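Local coordinates for protein Exo beta-1,2-glucooligosaccharide sophorohydrolase (non-reducing end) (Parabacteroides distasonis ATCC 8503, PDB 5Z06) that hydrolyses linear beta-1,2-glucan and beta-1,2-glucooligosaccharides of at least four units, releasing sophorose from the non-reducing end as an exo-type enzyme, at residues S23-K26 with W32-N35; Y58-A61 with D65-S68; R82-L87 with N145-T150; N104-Y109 with T113-L118; R121-D126 with L139-L144. All blocks are in the same frame, centred on the assembly; numbering follows the deposited sequence.

Contact 1: S23-K26 with W32-N35; sequences SQAK and WIKN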
# COMPACT_ATOMS: atom_id res chain seq x y z
N SER A 23 5.82 4.29 -18.72
CA SER A 23 6.62 4.58 -19.87
C SER A 23 5.72 5.06 -20.97
O SER A 23 4.50 4.89 -20.94
CB SER A 23 7.39 3.36 -20.35
OG SER A 23 6.51 2.35 -20.77
N GLN A 24 6.34 5.67 -21.94
CA GLN A 24 5.63 6.12 -23.11
C GLN A 24 6.51 5.69 -24.28
O GLN A 24 7.73 5.63 -24.17
CB GLN A 24 5.41 7.62 -23.04
CG GLN A 24 4.57 8.19 -24.17
CD GLN A 24 4.38 9.70 -24.08
OE1 GLN A 24 5.00 10.39 -23.25
NE2 GLN A 24 3.51 10.24 -24.94
N ALA A 25 5.87 5.34 -25.38
CA ALA A 25 6.57 5.08 -26.61
C ALA A 25 5.63 5.43 -27.74
O ALA A 25 4.49 4.98 -27.78
CB ALA A 25 7.05 3.65 -26.69
N LYS A 26 6.09 6.30 -28.62
CA LYS A 26 5.26 6.79 -29.70
C LYS A 26 6.16 7.10 -30.85
O LYS A 26 7.37 7.22 -30.69
CB LYS A 26 4.44 8.01 -29.28
CG LYS A 26 5.23 9.14 -28.67
CD LYS A 26 4.34 10.20 -27.99
CE LYS A 26 3.77 11.23 -28.96
NZ LYS A 26 3.92 12.61 -28.43
N TRP A 32 9.50 3.91 -36.20
CA TRP A 32 8.72 3.01 -35.41
C TRP A 32 9.39 2.80 -34.09
O TRP A 32 10.61 2.85 -33.99
CB TRP A 32 8.51 1.69 -36.15
CG TRP A 32 7.67 0.74 -35.38
CD1 TRP A 32 6.37 0.93 -34.97
CD2 TRP A 32 8.08 -0.51 -34.85
NE1 TRP A 32 5.94 -0.16 -34.24
CE2 TRP A 32 6.97 -1.06 -34.15
CE3 TRP A 32 9.26 -1.25 -34.90
CZ2 TRP A 32 7.03 -2.29 -33.52
CZ3 TRP A 32 9.31 -2.49 -34.27
CH2 TRP A 32 8.20 -3.00 -33.60
N ILE A 33 8.58 2.64 -33.06
CA ILE A 33 9.03 2.09 -31.80
C ILE A 33 8.00 1.10 -31.28
O ILE A 33 6.78 1.35 -31.32
CB ILE A 33 9.37 3.17 -30.74
CG1 ILE A 33 9.86 2.50 -29.47
CG2 ILE A 33 8.18 4.10 -30.47
CD1 ILE A 33 10.65 3.43 -28.57
N LYS A 34 8.50 -0.04 -30.80
CA LYS A 34 7.64 -1.10 -30.36
C LYS A 34 7.00 -0.63 -29.08
O LYS A 34 7.68 -0.12 -28.19
CB LYS A 34 8.45 -2.38 -30.12
CG LYS A 34 7.58 -3.58 -29.83
CD LYS A 34 8.44 -4.80 -29.54
CE LYS A 34 7.66 -5.94 -28.94
NZ LYS A 34 8.55 -7.10 -28.62
N ASN A 35 5.68 -0.82 -28.99
CA ASN A 35 4.91 -0.37 -27.85
C ASN A 35 3.61 -1.15 -27.75
O ASN A 35 3.10 -1.64 -28.75
CB ASN A 35 4.58 1.12 -27.98
CG ASN A 35 3.56 1.41 -29.07
OD1 ASN A 35 2.38 1.59 -28.79
ND2 ASN A 35 4.00 1.39 -30.33
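With CG1 trans to the backbone N (chi1 -179°), Ile33 turns its other branch, CG2, to the backbone of Lys26, while Asn35, its CG set between N and the carbonyl carbon (chi1 71°), brings CB up to the methyl of Ala25. The two segments form a beta arch in a beta sandwich: strand 23-28 belongs to one antiparallel sheet and strand 32-33 to the other, so their contact is packing, with no hydrogen bond between the two segments. Ala25 CB is the meeting point, 3.8 Å from Asn35 CB and 4.0 Å from Ile33 CG2, with CG1 and CD1 of Ile33 following close behind. The tightest approach is that of Ile33 CG2 to Lys26 O, at 3.2 Å. Ile33 is thus wedged between the sheets, where it also packs on Trp66 and Ser68 of strand 65-71 and on Leu56 of strand 53-59. Farther along, Lys34 makes a salt bridge with Glu55. The amide of Asn35 is fixed at both ends: OD1 accepts from the backbone N of His38, and ND2 donates to Ile33 O at 3.0 Å, approaching in the carbonyl plane with an N-H...O angle of 162°.

Contact 2: Y58-A61 with D65-S68; sequences YVSA and DWYS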
# COMPACT_ATOMS: atom_id res chain seq x y z
N TYR A 58 13.22 -0.08 -32.03
CA TYR A 58 12.89 1.08 -32.84
C TYR A 58 13.48 1.04 -34.23
O TYR A 58 14.46 0.35 -34.49
CB TYR A 58 13.34 2.36 -32.13
CG TYR A 58 14.82 2.41 -31.88
CD1 TYR A 58 15.38 1.83 -30.73
CD2 TYR A 58 15.69 3.01 -32.81
CE1 TYR A 58 16.75 1.87 -30.50
CE2 TYR A 58 17.08 3.05 -32.59
CZ TYR A 58 17.60 2.47 -31.45
OH TYR A 58 18.96 2.48 -31.22
N VAL A 59 12.87 1.84 -35.09
CA VAL A 59 13.37 2.18 -36.40
C VAL A 59 13.41 3.70 -36.46
O VAL A 59 12.38 4.37 -36.36
CB VAL A 59 12.47 1.63 -37.52
CG1 VAL A 59 13.02 2.00 -38.89
CG2 VAL A 59 12.36 0.11 -37.41
N SER A 60 14.61 4.23 -36.61
CA SER A 60 14.80 5.66 -36.79
C SER A 60 14.90 5.84 -38.30
O SER A 60 15.94 5.55 -38.88
CB SER A 60 16.07 6.11 -36.08
OG SER A 60 16.09 5.65 -34.73
N ALA A 61 13.81 6.26 -38.93
CA ALA A 61 13.77 6.42 -40.38
C ALA A 61 13.81 7.90 -40.76
O ALA A 61 13.22 8.74 -40.07
CB ALA A 61 12.51 5.77 -40.96
N ASP A 65 9.87 10.10 -36.81
CA ASP A 65 10.35 10.35 -35.47
C ASP A 65 9.81 9.29 -34.54
O ASP A 65 8.80 8.67 -34.83
CB ASP A 65 9.89 11.73 -35.01
CG ASP A 65 10.82 12.35 -33.97
OD1 ASP A 65 11.98 11.91 -33.80
OD2 ASP A 65 10.36 13.30 -33.32
N TRP A 66 10.52 9.06 -33.44
CA TRP A 66 9.96 8.35 -32.33
C TRP A 66 10.39 8.98 -31.03
O TRP A 66 11.39 9.69 -30.95
CB TRP A 66 10.30 6.85 -32.39
CG TRP A 66 11.74 6.47 -32.34
CD1 TRP A 66 12.54 6.13 -33.40
CD2 TRP A 66 12.56 6.35 -31.17
NE1 TRP A 66 13.80 5.81 -32.96
CE2 TRP A 66 13.84 5.94 -31.60
CE3 TRP A 66 12.33 6.55 -29.81
CZ2 TRP A 66 14.89 5.72 -30.71
CZ3 TRP A 66 13.36 6.34 -28.93
CH2 TRP A 66 14.64 5.94 -29.38
N TYR A 67 9.59 8.72 -30.00
CA TYR A 67 9.83 9.22 -28.67
C TYR A 67 9.54 8.10 -27.69
O TYR A 67 8.57 7.35 -27.84
CB TYR A 67 8.91 10.39 -28.39
CG TYR A 67 9.09 10.93 -27.00
CD1 TYR A 67 10.21 11.70 -26.68
CD2 TYR A 67 8.17 10.64 -25.99
CE1 TYR A 67 10.39 12.17 -25.39
CE2 TYR A 67 8.34 11.11 -24.70
CZ TYR A 67 9.44 11.87 -24.41
OH TYR A 67 9.60 12.33 -23.15
N SER A 68 10.40 7.98 -26.69
CA SER A 68 10.10 7.15 -25.57
C SER A 68 10.51 7.85 -24.31
O SER A 68 11.43 8.65 -24.32
CB SER A 68 10.84 5.83 -25.66
OG SER A 68 10.34 4.97 -24.67
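Trp66 and Tyr58 make the aromatic part of this contact. In Trp66, CG lies between the backbone N and the carbonyl carbon (chi1 61°), which swings the indole across to strand 53-59. There Tyr58 CB lies over the face of the five-membered ring, 3.8 Å from its centroid, in a CH-pi contact, and Trp66 CZ2 in turn sits above one face of the tyrosine ring, near its rim, 3.5 Å from Tyr58 CG. The rings themselves are inclined at 40°, neither stacked nor edge-to-face. The polar part is a single hydrogen bond at the indole edge: Trp66 NE1 donates to Ser60 OG at 2.9 Å, the hydroxyl lying near the ring plane. This bond satisfies the buried indole N-H and helps to fix the rotation of the ring. Beside it, Trp66 CD1 rests 3.4 Å from Val59 O. The phenol at the far end of Tyr58 is held separately, by a hydrogen bond between its OH and Ala101 O. Trp66 also packs on Tyr27, Ile33 and Leu160. Strands 53-59 and 65-71 follow one another in the chain but belong to different antiparallel sheets, so the pair fills the interior between the two sheets, as in a beta sandwich.

Contact 3: R82-L87 with N145-T150; sequences REPSTL and NAVNDT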
# COMPACT_ATOMS: atom_id res chain seq x y z
N ARG A 82 18.92 9.97 -2.04
CA ARG A 82 20.33 10.30 -2.10
C ARG A 82 20.46 11.43 -3.09
O ARG A 82 19.71 11.48 -4.08
CB ARG A 82 21.12 9.12 -2.61
CG ARG A 82 21.12 7.94 -1.69
CD ARG A 82 22.09 6.93 -2.22
NE ARG A 82 21.78 5.57 -1.79
CZ ARG A 82 22.08 5.02 -0.60
NH1 ARG A 82 22.71 5.69 0.36
NH2 ARG A 82 21.74 3.76 -0.39
N GLU A 83 21.38 12.34 -2.83
CA GLU A 83 21.63 13.43 -3.76
C GLU A 83 22.35 12.80 -4.94
O GLU A 83 23.38 12.16 -4.74
CB GLU A 83 22.42 14.55 -3.12
CG GLU A 83 21.64 15.22 -2.00
CD GLU A 83 22.31 16.46 -1.46
OE1 GLU A 83 23.47 16.74 -1.86
OE2 GLU A 83 21.69 17.17 -0.65
N PRO A 84 21.75 12.86 -6.14
CA PRO A 84 22.34 12.14 -7.23
C PRO A 84 23.25 13.05 -8.04
O PRO A 84 23.02 14.25 -8.10
CB PRO A 84 21.12 11.75 -8.05
CG PRO A 84 20.18 12.90 -7.91
CD PRO A 84 20.49 13.51 -6.56
N SER A 85 24.27 12.45 -8.64
CA SER A 85 25.11 13.12 -9.62
C SER A 85 25.01 12.48 -11.00
O SER A 85 25.43 13.10 -11.97
CB SER A 85 26.57 13.05 -9.20
OG SER A 85 26.81 13.91 -8.11
N THR A 86 24.48 11.26 -11.08
CA THR A 86 24.57 10.47 -12.30
C THR A 86 23.23 9.82 -12.62
O THR A 86 22.48 9.45 -11.72
CB THR A 86 25.66 9.38 -12.20
OG1 THR A 86 25.22 8.35 -11.32
CG2 THR A 86 26.98 9.94 -11.67
N LEU A 87 22.93 9.72 -13.91
CA LEU A 87 21.90 8.83 -14.40
C LEU A 87 22.60 7.56 -14.79
O LEU A 87 23.31 7.51 -15.79
CB LEU A 87 21.20 9.43 -15.60
CG LEU A 87 20.24 8.51 -16.37
CD1 LEU A 87 19.06 8.13 -15.48
CD2 LEU A 87 19.76 9.23 -17.61
N ASN A 145 21.77 21.41 -12.60
CA ASN A 145 22.40 21.96 -11.41
C ASN A 145 22.20 20.92 -10.29
O ASN A 145 21.63 19.85 -10.52
CB ASN A 145 21.78 23.32 -11.05
CG ASN A 145 21.77 24.31 -12.23
OD1 ASN A 145 22.67 24.31 -13.06
ND2 ASN A 145 20.74 25.15 -12.29
N ALA A 146 22.68 21.23 -9.08
CA ALA A 146 22.56 20.34 -7.91
C ALA A 146 21.14 19.76 -7.74
O ALA A 146 20.14 20.49 -7.71
CB ALA A 146 22.98 21.08 -6.64
N VAL A 147 21.06 18.44 -7.66
CA VAL A 147 19.79 17.74 -7.50
C VAL A 147 19.71 17.28 -6.05
O VAL A 147 20.65 16.72 -5.53
CB VAL A 147 19.68 16.54 -8.47
CG1 VAL A 147 18.41 15.73 -8.22
CG2 VAL A 147 19.69 17.03 -9.90
N ASN A 148 18.57 17.53 -5.41
CA ASN A 148 18.36 17.11 -4.03
C ASN A 148 16.86 16.94 -3.80
O ASN A 148 16.07 17.13 -4.74
CB ASN A 148 18.94 18.15 -3.08
CG ASN A 148 18.48 19.55 -3.42
OD1 ASN A 148 17.29 19.86 -3.40
ND2 ASN A 148 19.43 20.38 -3.77
N ASP A 149 16.48 16.62 -2.57
CA ASP A 149 15.07 16.32 -2.22
C ASP A 149 14.07 17.41 -2.60
O ASP A 149 12.95 17.09 -2.99
CB ASP A 149 14.96 16.00 -0.72
CG ASP A 149 15.62 14.71 -0.37
OD1 ASP A 149 15.97 13.95 -1.29
OD2 ASP A 149 15.81 14.42 0.83
N THR A 150 14.51 18.66 -2.56
CA THR A 150 13.65 19.79 -2.90
C THR A 150 13.32 19.88 -4.39
O THR A 150 12.34 20.51 -4.75
CB THR A 150 14.28 21.14 -2.50
OG1 THR A 150 15.40 21.43 -3.35
CG2 THR A 150 14.73 21.14 -1.02
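Asn148 meets Glu83 through its CB, 3.8 Å from Glu83 OE2, and spends its amide on its own segment, where OD1 accepts a weak Asx-turn bond from Thr150 N at 3.1 Å. Glu83 and Asn148 run side by side in the same direction, their carboxylate and amide planes 52° apart. No hydrogen bond crosses between the segments, and the contact is held by apolar packing. Val147 has CG1 anti to the backbone N (chi1 175°), which sets this methyl against the proline ring, with Pro84 CG and Val147 CG1 a tight 3.4 Å apart. The two side chains meet roughly at right angles, so the methyl branch presses on the CG-CD side of the ring. Carbons also line the carbonyl of Val147: Pro84 CD lies 3.4 Å from Val147 O and Glu83 CB 3.7 Å from it. Asp149 adds a polar tie beside the contact, its OD1 accepting from the backbone N of Phe81. Next to Glu83, Arg82 makes salt bridges with Asp7 and Asp216. Pro84 leans on Leu179 of strand 169-180, and Val147 on Leu155 of strand 155-161. Just beyond the proline, Ser85 and Thr86 face Leu180 in a classic beta bulge, so the loop before strand 155-161 packs where strand 86-93 begins beside strand 169-180.

Contact 4: N104-Y109 with T113-L118; sequences NIAIRY and TYTQYL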
# COMPACT_ATOMS: atom_id res chain seq x y z
N ASN A 104 19.33 9.19 -28.59
CA ASN A 104 19.63 10.36 -27.80
C ASN A 104 18.78 10.28 -26.54
O ASN A 104 17.68 9.72 -26.53
CB ASN A 104 19.34 11.66 -28.56
CG ASN A 104 20.24 11.84 -29.78
OD1 ASN A 104 21.31 11.24 -29.89
ND2 ASN A 104 19.79 12.66 -30.71
N ILE A 105 19.31 10.87 -25.47
CA ILE A 105 18.75 10.72 -24.16
C ILE A 105 18.76 12.05 -23.46
O ILE A 105 19.72 12.80 -23.57
CB ILE A 105 19.48 9.63 -23.34
CG1 ILE A 105 18.92 9.56 -21.92
CG2 ILE A 105 20.98 9.87 -23.29
CD1 ILE A 105 19.29 8.26 -21.23
N ALA A 106 17.68 12.30 -22.73
CA ALA A 106 17.41 13.54 -22.06
C ALA A 106 16.59 13.23 -20.83
O ALA A 106 16.24 12.07 -20.57
CB ALA A 106 16.64 14.48 -22.97
N ILE A 107 16.33 14.25 -20.04
CA ILE A 107 15.47 14.10 -18.88
C ILE A 107 14.32 15.05 -19.11
O ILE A 107 14.54 16.20 -19.47
CB ILE A 107 16.24 14.32 -17.57
CG1 ILE A 107 17.17 13.11 -17.36
CG2 ILE A 107 15.28 14.47 -16.39
CD1 ILE A 107 18.17 13.23 -16.23
N ARG A 108 13.11 14.54 -18.97
CA ARG A 108 11.93 15.35 -19.07
C ARG A 108 11.61 15.85 -17.68
O ARG A 108 11.53 15.04 -16.74
CB ARG A 108 10.74 14.58 -19.62
CG ARG A 108 9.54 15.50 -19.84
CD ARG A 108 8.30 14.85 -20.44
NE ARG A 108 7.84 13.69 -19.68
CZ ARG A 108 7.25 13.70 -18.49
NH1 ARG A 108 7.04 14.83 -17.80
NH2 ARG A 108 6.89 12.55 -17.95
N TYR A 109 11.39 17.16 -17.57
CA TYR A 109 10.99 17.79 -16.32
C TYR A 109 9.52 17.56 -16.08
O TYR A 109 8.78 17.22 -17.02
CB TYR A 109 11.29 19.30 -16.31
CG TYR A 109 12.77 19.63 -16.33
CD1 TYR A 109 13.56 19.42 -15.19
CD2 TYR A 109 13.39 20.15 -17.47
CE1 TYR A 109 14.92 19.74 -15.19
CE2 TYR A 109 14.74 20.45 -17.48
CZ TYR A 109 15.48 20.25 -16.34
OH TYR A 109 16.80 20.55 -16.35
N THR A 113 9.08 20.28 -20.13
CA THR A 113 10.27 20.76 -20.79
C THR A 113 11.35 19.74 -20.54
O THR A 113 11.22 18.86 -19.67
CB THR A 113 10.75 22.16 -20.30
OG1 THR A 113 11.17 22.08 -18.93
CG2 THR A 113 9.66 23.22 -20.49
N TYR A 114 12.41 19.87 -21.30
CA TYR A 114 13.45 18.87 -21.35
C TYR A 114 14.81 19.47 -21.07
O TYR A 114 15.05 20.67 -21.24
CB TYR A 114 13.47 18.24 -22.73
CG TYR A 114 12.28 17.37 -23.02
CD1 TYR A 114 11.06 17.92 -23.44
CD2 TYR A 114 12.36 15.99 -22.87
CE1 TYR A 114 9.98 17.11 -23.71
CE2 TYR A 114 11.30 15.18 -23.15
CZ TYR A 114 10.12 15.73 -23.56
OH TYR A 114 9.09 14.89 -23.81
N THR A 115 15.71 18.59 -20.69
CA THR A 115 17.09 18.92 -20.70
C THR A 115 17.53 18.81 -22.17
O THR A 115 16.76 18.39 -23.04
CB THR A 115 17.92 17.95 -19.85
OG1 THR A 115 17.91 16.65 -20.45
CG2 THR A 115 17.42 17.90 -18.41
N GLN A 116 18.77 19.19 -22.42
CA GLN A 116 19.41 18.87 -23.69
C GLN A 116 19.55 17.34 -23.82
O GLN A 116 19.65 16.61 -22.81
CB GLN A 116 20.77 19.57 -23.80
CG GLN A 116 21.84 19.01 -22.86
CD GLN A 116 22.94 20.00 -22.52
OE1 GLN A 116 22.68 21.10 -22.04
NE2 GLN A 116 24.19 19.61 -22.76
N TYR A 117 19.51 16.87 -25.06
CA TYR A 117 19.72 15.48 -25.39
C TYR A 117 21.20 15.18 -25.59
O TYR A 117 21.91 15.94 -26.22
CB TYR A 117 18.96 15.10 -26.67
CG TYR A 117 17.50 14.84 -26.44
CD1 TYR A 117 16.59 15.90 -26.45
CD2 TYR A 117 17.02 13.54 -26.18
CE1 TYR A 117 15.24 15.68 -26.23
CE2 TYR A 117 15.67 13.31 -25.96
CZ TYR A 117 14.79 14.39 -25.98
OH TYR A 117 13.44 14.22 -25.78
N LEU A 118 21.63 14.05 -25.06
CA LEU A 118 22.97 13.57 -25.21
C LEU A 118 22.91 12.32 -26.05
O LEU A 118 21.93 11.59 -25.98
CB LEU A 118 23.55 13.24 -23.85
CG LEU A 118 23.59 14.41 -22.86
CD1 LEU A 118 23.93 13.87 -21.48
CD2 LEU A 118 24.60 15.46 -23.32
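Ala106 points its methyl straight at the ring of Tyr117: CB sits over the centre of the face, 3.3 Å from the centroid and only 10° off the normal. Nearer the turn of this irregular beta hairpin the aliphatic stem of Arg108 crosses a second tyrosine, CG lying 4.0 Å from the Tyr114 ring centroid, toward the rim, with the guanidinium turned 82° from the ring. A bend at chi3 (54°) lets the head leave the ring, and NE makes a salt bridge with Glu69, while the Tyr114 hydroxyl is hydrogen-bonded to that of Tyr67. Thr115 comes at about a right angle to Tyr109, its CG2 3.4 Å from Tyr109 OH. Its hydroxyl does backbone work: OG1 accepts from Ile107 N at 2.9 Å and donates to Gln116 O, and Thr115 N returns a bond to Ile107 O. A side-chain oxygen thus replaces a carbonyl acceptor where the register slips by one residue. Toward the open end Ile105 and Leu118 form a hydrogen-bonded antiparallel pair, Leu118 N donating to Ile105 O at 2.7 Å; toward the turn Tyr109 N donates to Thr113 O, also at 2.7 Å. Ile105 and Leu118 share a face and both pack on Ile137 of strand 132-138 in the other sheet. Along its other edge strand 104-109 pairs with strand 155-161, and strand 118-119 forms the margin of this five-stranded sheet.

Contact 5: R121-D126 with L139-L144; sequences RNYLKD and LEDFGL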
# COMPACT_ATOMS: atom_id res chain seq x y z
N ARG A 121 25.79 6.96 -27.20
CA ARG A 121 27.09 6.40 -27.62
C ARG A 121 28.28 6.92 -26.80
O ARG A 121 29.25 6.20 -26.56
CB ARG A 121 27.35 6.69 -29.11
CG ARG A 121 27.73 8.15 -29.44
CD ARG A 121 28.04 8.36 -30.91
NE ARG A 121 29.08 7.43 -31.35
CZ ARG A 121 29.56 7.37 -32.59
NH1 ARG A 121 29.13 8.20 -33.54
NH2 ARG A 121 30.49 6.47 -32.87
N ASN A 122 28.18 8.19 -26.39
CA ASN A 122 29.23 8.84 -25.61
C ASN A 122 29.45 8.29 -24.22
O ASN A 122 30.44 8.65 -23.59
CB ASN A 122 28.92 10.33 -25.49
CG ASN A 122 28.91 11.01 -26.82
OD1 ASN A 122 29.54 10.54 -27.75
ND2 ASN A 122 28.18 12.08 -26.93
N TYR A 123 28.53 7.45 -23.73
CA TYR A 123 28.63 6.84 -22.40
C TYR A 123 28.65 5.33 -22.43
O TYR A 123 28.49 4.68 -21.40
CB TYR A 123 27.45 7.31 -21.56
CG TYR A 123 27.34 8.78 -21.56
CD1 TYR A 123 28.14 9.55 -20.74
CD2 TYR A 123 26.50 9.43 -22.44
CE1 TYR A 123 28.08 10.93 -20.75
CE2 TYR A 123 26.42 10.81 -22.47
CZ TYR A 123 27.21 11.55 -21.62
OH TYR A 123 27.13 12.91 -21.64
N LEU A 124 28.90 4.79 -23.62
CA LEU A 124 28.92 3.37 -23.86
C LEU A 124 30.34 3.10 -24.35
O LEU A 124 30.67 3.36 -25.50
CB LEU A 124 27.86 3.03 -24.91
CG LEU A 124 26.90 1.84 -24.76
CD1 LEU A 124 27.01 1.09 -23.46
CD2 LEU A 124 25.47 2.33 -24.98
N LYS A 125 31.18 2.63 -23.45
CA LYS A 125 32.56 2.27 -23.81
C LYS A 125 32.47 1.15 -24.85
O LYS A 125 33.03 1.24 -25.93
CB LYS A 125 33.34 1.77 -22.58
CG LYS A 125 34.77 2.28 -22.47
CD LYS A 125 35.73 1.17 -22.06
CE LYS A 125 37.15 1.68 -21.85
NZ LYS A 125 37.43 2.02 -20.42
N ASP A 126 31.70 0.14 -24.50
CA ASP A 126 31.63 -1.12 -25.19
C ASP A 126 30.21 -1.29 -25.76
O ASP A 126 29.24 -1.36 -25.00
CB ASP A 126 31.96 -2.20 -24.15
CG ASP A 126 32.03 -3.58 -24.72
OD1 ASP A 126 31.69 -3.77 -25.90
OD2 ASP A 126 32.44 -4.48 -23.96
N LEU A 139 24.82 13.93 -14.45
CA LEU A 139 23.68 14.81 -14.55
C LEU A 139 24.09 16.19 -15.04
O LEU A 139 23.36 16.85 -15.77
CB LEU A 139 22.94 14.88 -13.20
CG LEU A 139 22.24 13.56 -12.83
CD1 LEU A 139 21.57 13.70 -11.47
CD2 LEU A 139 21.21 13.13 -13.86
N GLU A 140 25.27 16.61 -14.60
CA GLU A 140 26.04 17.72 -15.19
C GLU A 140 25.89 17.83 -16.73
O GLU A 140 25.53 18.90 -17.25
CB GLU A 140 27.50 17.49 -14.83
CG GLU A 140 28.38 18.71 -14.73
CD GLU A 140 29.81 18.33 -14.39
OE1 GLU A 140 30.06 17.15 -14.06
OE2 GLU A 140 30.68 19.21 -14.47
N ASP A 141 26.10 16.72 -17.44
CA ASP A 141 26.02 16.68 -18.93
C ASP A 141 24.63 17.04 -19.48
O ASP A 141 24.53 17.59 -20.59
CB ASP A 141 26.47 15.32 -19.48
CG ASP A 141 27.93 14.96 -19.11
OD1 ASP A 141 28.57 15.70 -18.34
OD2 ASP A 141 28.44 13.93 -19.59
N PHE A 142 23.56 16.77 -18.70
CA PHE A 142 22.20 17.26 -19.04
C PHE A 142 22.01 18.73 -18.73
O PHE A 142 20.96 19.31 -19.06
CB PHE A 142 21.11 16.44 -18.33
CG PHE A 142 21.05 14.99 -18.75
CD1 PHE A 142 20.59 14.64 -20.01
CD2 PHE A 142 21.44 13.99 -17.88
CE1 PHE A 142 20.54 13.31 -20.40
CE2 PHE A 142 21.40 12.65 -18.26
CZ PHE A 142 20.94 12.31 -19.52
N GLY A 143 23.00 19.35 -18.10
CA GLY A 143 22.93 20.75 -17.72
C GLY A 143 22.07 20.89 -16.49
O GLY A 143 21.41 21.91 -16.31
N LEU A 144 22.08 19.85 -15.65
CA LEU A 144 21.36 19.86 -14.38
C LEU A 144 22.27 20.39 -13.29
O LEU A 144 23.36 19.84 -13.04
CB LEU A 144 20.87 18.46 -13.99
CG LEU A 144 19.72 17.89 -14.84
CD1 LEU A 144 19.63 16.39 -14.68
CD2 LEU A 144 18.41 18.56 -14.47
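Two loops at the edge of the beta sandwich, one on each end of strand 132-138, are latched by a tyrosine-carboxylate hydrogen bond. Tyr123 OH donates to Asp141 OD2 at 2.6 Å; the side chains approach from opposite directions, the CA atoms of Tyr123 and Asp141 lying 10.8 Å apart. Asp141 has CG anti to its carbonyl carbon (chi1 -60°), which carries the carboxylate out to the phenol. The acceptor oxygen lies at the ring edge, near the phenol plane, and accepts the hydrogen bond on its anti lone pair, the one facing away from OD1. Ring and carboxylate are inclined at 38°. So short a bond is consistent with a charged carboxylate polarising the phenol. Asp141 is presented by a tight turn with the bonds of a Schellman motif: Gly143, at positive phi (78°), donates its N to Glu140 O at 2.7 Å, and Leu144 N reaches back to Leu139 O at 3.3 Å. The apolar pair that accompanies this motif, Leu139 and Leu144, packs on Ile107 of strand 104-109. Leu118 of the edge strand packs on both partners. Carbons crowd both oxygens: Tyr123 CE1 lies 3.2 Å from Asp141 OD2, and Asp141 CB 3.3 Å from Tyr123 OH.

How the contacts relate
From the N terminus, contact 1 closes a five-residue loop and contact 2 a three-residue one, in series; each joins the two sheets of the sandwich, and they touch through Trp32 O with Val59 N and Gln24 O with Ser68 OG. Contact 3 then spans 57 residues, setting the loop before strand 155-161 against the start of strand 86-93; within that span lie contact 4, a hairpin closed over three residues, and contact 5, closed over twelve. Contact 4 meets contact 2 across the five-stranded sheet through the hydroxyls of Tyr67 and Tyr114. It packs on contact 5 through Phe142, while Ser85 and Leu139 join contacts 3 and 5 by a backbone bond. None of the loops cross.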